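Local structure of mannosephosphate isomerase, putative (Archaeoglobus fulgidus, 1ZX5) at residues Glu63-Ser66 and Lys67-Glu71; Gly74-Ala77 and Glu78-Lys82. The protein probably catalyses the zinc-dependent interconversion of D-mannose 6-phosphate and D-fructose 6-phosphate, as a type 1 mannose-6-phosphate isomerase with cupin domains. All blocks are in the same frame, centred on the assembly; numbering follows the deposited sequence.

Contact 1. Residues Glu63-Ser66 and Lys67-Glu71; sequences ELFS and KHRDE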
loop_
_atom_site.group_PDB
_atom_site.type_symbol
_atom_site.label_atom_id
_atom_site.label_comp_id
_atom_site.label_asym_id
_atom_site.label_seq_id
_atom_site.Cartn_x
_atom_site.Cartn_y
_atom_site.Cartn_z
ATOM N N GLU A 63 -17.281 -5.475 -9.014
ATOM C CA GLU A 63 -18.086 -6.573 -9.530
ATOM C C GLU A 63 -17.427 -7.896 -9.141
ATOM O O GLU A 63 -18.068 -8.752 -8.526
ATOM C CB GLU A 63 -18.260 -6.469 -11.050
ATOM C CG GLU A 63 -19.306 -7.420 -11.631
ATOM C CD GLU A 63 -19.533 -7.220 -13.124
ATOM O OE1 GLU A 63 -19.791 -6.073 -13.550
ATOM O OE2 GLU A 63 -19.470 -8.215 -13.875
ATOM N N LEU A 64 -16.140 -8.042 -9.459
ATOM C CA LEU A 64 -15.416 -9.284 -9.144
ATOM C C LEU A 64 -15.610 -9.706 -7.677
ATOM O O LEU A 64 -15.912 -10.863 -7.395
ATOM C CB LEU A 64 -13.920 -9.171 -9.490
ATOM C CG LEU A 64 -13.100 -10.448 -9.245
ATOM C CD1 LEU A 64 -13.368 -11.510 -10.323
ATOM C CD2 LEU A 64 -11.624 -10.152 -9.144
ATOM N N PHE A 65 -15.463 -8.756 -6.760
ATOM C CA PHE A 65 -15.584 -9.049 -5.342
ATOM C C PHE A 65 -17.020 -9.405 -4.914
ATOM O O PHE A 65 -17.216 -10.320 -4.119
ATOM C CB PHE A 65 -15.005 -7.912 -4.486
ATOM C CG PHE A 65 -14.967 -8.223 -3.016
ATOM C CD1 PHE A 65 -14.034 -9.122 -2.505
ATOM C CD2 PHE A 65 -15.873 -7.637 -2.145
ATOM C CE1 PHE A 65 -13.995 -9.420 -1.140
ATOM C CE2 PHE A 65 -15.846 -7.930 -0.778
ATOM C CZ PHE A 65 -14.897 -8.819 -0.275
ATOM N N SER A 66 -18.028 -8.711 -5.439
ATOM C CA SER A 66 -19.401 -9.069 -5.072
ATOM C C SER A 66 -19.805 -10.464 -5.594
ATOM O O SER A 66 -20.564 -11.169 -4.936
ATOM C CB SER A 66 -20.417 -7.984 -5.475
ATOM O OG SER A 66 -20.458 -7.804 -6.877
ATOM N N LYS A 67 -19.266 -10.866 -6.744
ATOM C CA LYS A 67 -19.568 -12.181 -7.328
ATOM C C LYS A 67 -18.699 -13.334 -6.818
ATOM O O LYS A 67 -19.139 -14.481 -6.839
ATOM C CB LYS A 67 -19.478 -12.136 -8.852
ATOM C CG LYS A 67 -20.542 -11.287 -9.502
ATOM C CD LYS A 67 -20.419 -11.288 -11.019
ATOM C CE LYS A 67 -21.491 -10.376 -11.630
ATOM N NZ LYS A 67 -21.688 -10.621 -13.091
ATOM N N HIS A 68 -17.474 -13.041 -6.373
ATOM C CA HIS A 68 -16.481 -14.097 -6.111
ATOM C C HIS A 68 -15.779 -13.950 -4.770
ATOM O O HIS A 68 -14.694 -14.497 -4.540
ATOM C CB HIS A 68 -15.466 -14.164 -7.259
ATOM C CG HIS A 68 -16.091 -14.479 -8.582
ATOM N ND1 HIS A 68 -16.592 -15.728 -8.887
ATOM C CD2 HIS A 68 -16.323 -13.702 -9.667
ATOM C CE1 HIS A 68 -17.094 -15.708 -10.109
ATOM N NE2 HIS A 68 -16.944 -14.493 -10.605
ATOM N N ARG A 69 -16.431 -13.219 -3.883
ATOM C CA ARG A 69 -15.900 -12.886 -2.577
ATOM C C ARG A 69 -15.340 -14.067 -1.769
ATOM O O ARG A 69 -14.211 -13.988 -1.290
ATOM C CB ARG A 69 -16.998 -12.172 -1.809
ATOM C CG ARG A 69 -16.807 -12.140 -0.352
ATOM C CD ARG A 69 -18.131 -11.880 0.322
ATOM N NE ARG A 69 -18.043 -12.313 1.704
ATOM C CZ ARG A 69 -17.276 -11.725 2.609
ATOM N NH1 ARG A 69 -16.543 -10.674 2.271
ATOM N NH2 ARG A 69 -17.248 -12.182 3.850
ATOM N N ASP A 70 -16.125 -15.138 -1.623
ATOM C CA ASP A 70 -15.721 -16.326 -0.850
ATOM C C ASP A 70 -14.511 -17.024 -1.460
ATOM O O ASP A 70 -13.572 -17.359 -0.750
ATOM C CB ASP A 70 -16.877 -17.337 -0.707
ATOM C CG ASP A 70 -18.043 -16.800 0.125
ATOM O OD1 ASP A 70 -17.921 -15.716 0.744
ATOM O OD2 ASP A 70 -19.098 -17.475 0.161
ATOM N N GLU A 71 -14.547 -17.236 -2.776
ATOM C CA GLU A 71 -13.414 -17.813 -3.505
ATOM C C GLU A 71 -12.157 -16.939 -3.451
ATOM O O GLU A 71 -11.052 -17.456 -3.286
ATOM C CB GLU A 71 -13.774 -18.111 -4.965
ATOM C CG GLU A 71 -12.719 -18.974 -5.647
ATOM C CD GLU A 71 -12.980 -19.235 -7.124
ATOM O OE1 GLU A 71 -14.128 -19.033 -7.586
ATOM O OE2 GLU A 71 -12.023 -19.661 -7.817
#

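Contact 2. Residues Gly74-Ala77 and Glu78-Lys82; sequences GRAA and EKFSK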
loop_
_atom_site.group_PDB
_atom_site.type_symbol
_atom_site.label_atom_id
_atom_site.label_comp_id
_atom_site.label_asym_id
_atom_site.label_seq_id
_atom_site.Cartn_x
_atom_site.Cartn_y
_atom_site.Cartn_z
ATOM N N GLY A 74 -11.109 -16.859 0.591
ATOM C CA GLY A 74 -10.797 -18.165 1.155
ATOM C C GLY A 74 -11.033 -18.197 2.646
ATOM O O GLY A 74 -12.141 -17.904 3.107
ATOM N N ARG A 75 -9.986 -18.526 3.402
ATOM C CA ARG A 75 -10.076 -18.625 4.863
ATOM C C ARG A 75 -10.316 -17.268 5.540
ATOM O O ARG A 75 -10.707 -17.219 6.711
ATOM C CB ARG A 75 -8.837 -19.310 5.445
ATOM C CG ARG A 75 -8.659 -20.758 4.993
ATOM C CD ARG A 75 -7.526 -21.483 5.733
ATOM N NE ARG A 75 -6.246 -20.795 5.593
ATOM C CZ ARG A 75 -5.624 -20.128 6.566
ATOM N NH1 ARG A 75 -6.153 -20.059 7.786
ATOM N NH2 ARG A 75 -4.460 -19.528 6.317
ATOM N N ALA A 76 -10.108 -16.181 4.793
ATOM C CA ALA A 76 -10.329 -14.817 5.284
ATOM C C ALA A 76 -11.751 -14.309 5.013
ATOM O O ALA A 76 -12.070 -13.170 5.347
ATOM C CB ALA A 76 -9.300 -13.864 4.669
ATOM N N ALA A 77 -12.596 -15.154 4.416
ATOM C CA ALA A 77 -13.958 -14.765 4.043
ATOM C C ALA A 77 -14.831 -14.389 5.239
ATOM O O ALA A 77 -15.599 -13.431 5.155
ATOM C CB ALA A 77 -14.630 -15.840 3.209
ATOM N N GLU A 78 -14.713 -15.125 6.346
ATOM C CA GLU A 78 -15.488 -14.791 7.545
ATOM C C GLU A 78 -14.997 -13.501 8.210
ATOM O O GLU A 78 -15.808 -12.691 8.676
ATOM C CB GLU A 78 -15.575 -15.960 8.545
ATOM C CG GLU A 78 -14.253 -16.671 8.885
ATOM C CD GLU A 78 -14.462 -18.132 9.325
ATOM O OE1 GLU A 78 -15.374 -18.393 10.161
ATOM O OE2 GLU A 78 -13.714 -19.022 8.831
ATOM N N LYS A 79 -13.681 -13.295 8.207
ATOM C CA LYS A 79 -13.082 -12.113 8.829
ATOM C C LYS A 79 -13.421 -10.797 8.127
ATOM O O LYS A 79 -13.642 -9.784 8.785
ATOM C CB LYS A 79 -11.562 -12.281 8.939
ATOM C CG LYS A 79 -10.841 -11.104 9.595
ATOM C CD LYS A 79 -9.411 -11.471 9.916
ATOM C CE LYS A 79 -8.684 -10.289 10.514
ATOM N NZ LYS A 79 -7.255 -10.616 10.769
ATOM N N PHE A 80 -13.456 -10.802 6.799
ATOM C CA PHE A 80 -13.673 -9.566 6.048
ATOM C C PHE A 80 -14.957 -9.622 5.243
ATOM O O PHE A 80 -15.126 -10.517 4.423
ATOM C CB PHE A 80 -12.505 -9.307 5.091
ATOM C CG PHE A 80 -11.166 -9.191 5.768
ATOM C CD1 PHE A 80 -10.864 -8.094 6.574
ATOM C CD2 PHE A 80 -10.193 -10.170 5.577
ATOM C CE1 PHE A 80 -9.617 -7.983 7.182
ATOM C CE2 PHE A 80 -8.945 -10.068 6.180
ATOM C CZ PHE A 80 -8.651 -8.976 6.981
ATOM N N SER A 81 -15.850 -8.661 5.458
ATOM C CA SER A 81 -17.075 -8.575 4.661
ATOM C C SER A 81 -16.968 -7.544 3.534
ATOM O O SER A 81 -17.682 -7.651 2.526
ATOM C CB SER A 81 -18.302 -8.309 5.541
ATOM O OG SER A 81 -18.133 -7.126 6.298
ATOM N N LYS A 82 -16.109 -6.539 3.708
ATOM C CA LYS A 82 -15.778 -5.615 2.622
ATOM C C LYS A 82 -14.368 -5.920 2.143
ATOM O O LYS A 82 -13.583 -6.530 2.873
ATOM C CB LYS A 82 -15.842 -4.152 3.079
ATOM C CG LYS A 82 -17.128 -3.752 3.797
ATOM C CD LYS A 82 -17.132 -2.246 4.114
ATOM C CE LYS A 82 -18.250 -1.882 5.111
ATOM N NZ LYS A 82 -19.446 -2.770 4.931
HETATM O O HOH W 1 -13.875 -18.186 6.072
#

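Contact 1. Residues Glu63-Ser66 and Lys67-Glu71
The carbonyl oxygen of E63 accepts two hydrogen bonds. K67 N reaches E63 O over 3.0 Å, the ordinary helical bond to the residue four places on. S66 OG approaches E63 O from a different direction, at 3.1 Å and a C=O...O angle of 117°, tilted out of the carbonyl plane. The serine hydroxyl bends back to this oxygen because OG sits between the backbone N and the carbonyl carbon (chi1 63°). In the conformer given for E63, its side chain and that of K67 run side by side, with E63 CG 3.7 Å from K67 CE. Their charged ends form a weak salt bridge, E63 OE2 to K67 NZ at 3.4 Å; since E63 was modelled in two conformers, the whole side-chain pairing is doubtful. Two residues further along, F65 and R69 also run alongside each other. R69 CB makes a CH-pi contact over one face of the F65 ring, 4.2 Å from the centroid and 12° off the ring normal. Farther out, R69 NH1, which hydrogen-bonds F80 O in the loop after the helix, meets F65 CZ at 3.6 Å; the guanidinium presents its edge and stands almost perpendicular to the ring, so this is no stack. L64 and H68 cross at about a right angle, CD1 of L64 touching CD2 of H68 at 3.7 Å. All of this lies on helix 61-73, which follows strand 57-60 and precedes the loop to strand 85-92; F65 meets F83 of that loop edge-to-face, while L64 and H68 pack on L4 near the N-terminus.

Contact 2. Residues Gly74-Ala77 and Glu78-Lys82
With CG of F80 beside its own backbone N (chi1 -59°), the phenyl ring turns back toward A76, while in E78 a chi1 of 48° brings the carboxylate round to a water near R75. Both follow a type I beta turn, G74 to A77, closed by the bond from A77 N to G74 O at 3.1 Å. G74 is where the chain leaves the helical conformation, its positive phi marking the break, and the turn starts the loop between helix 61-73 and strand 85-92. The chain then makes a further turn: F80 N donates to A76 O over 3.1 Å with an N-H...O angle of 152°. A76 CB lies 3.9 Å from F80 CD2, an apolar contact that accompanies the backbone bond. The F80 ring also has K79 CG over the centre of one face, 3.9 Å above its plane. Polar groups gather on the E78 side round one water. E78 N donates to it at 3.2 Å, and the water is placed to donate to E78 OE2 at 2.9 Å and, more weakly, to R75 O. It has more acceptors within reach than protons, so these bonds need not all exist together. The side chains of R75 and K79 find their polar partners away from the turn: R75 NH2 donates to G246 O, and K79 NZ to K299 O. These bonds tie the loop to the C-terminal part of the chain, where A76 also packs on V248. A77 O and F80 O lie 3.0 Å apart, two acceptors with no bond between them, and R69 NH1 of helix 61-73 donates to F80 O.

Contacts 1 and 2 are both surface contacts, each with one buried residue, and their centres lie about 11 Å apart. They follow in series along the chain: 63-71 belongs to helix 61-73, whereas 74-82 belongs to the loop leading to strand 85-92. Contact 1 relies on side chains one helical turn apart, with a CH-pi pair and a doubtful salt bridge; contact 2 relies on backbone turns, one apolar touch and a bound water. The two meet through R69, whose NH1 lies 2.6 Å from F80 O, a probable hydrogen bond from the helix to the loop. F65 CE2 also packs 3.8 Å from S81 O.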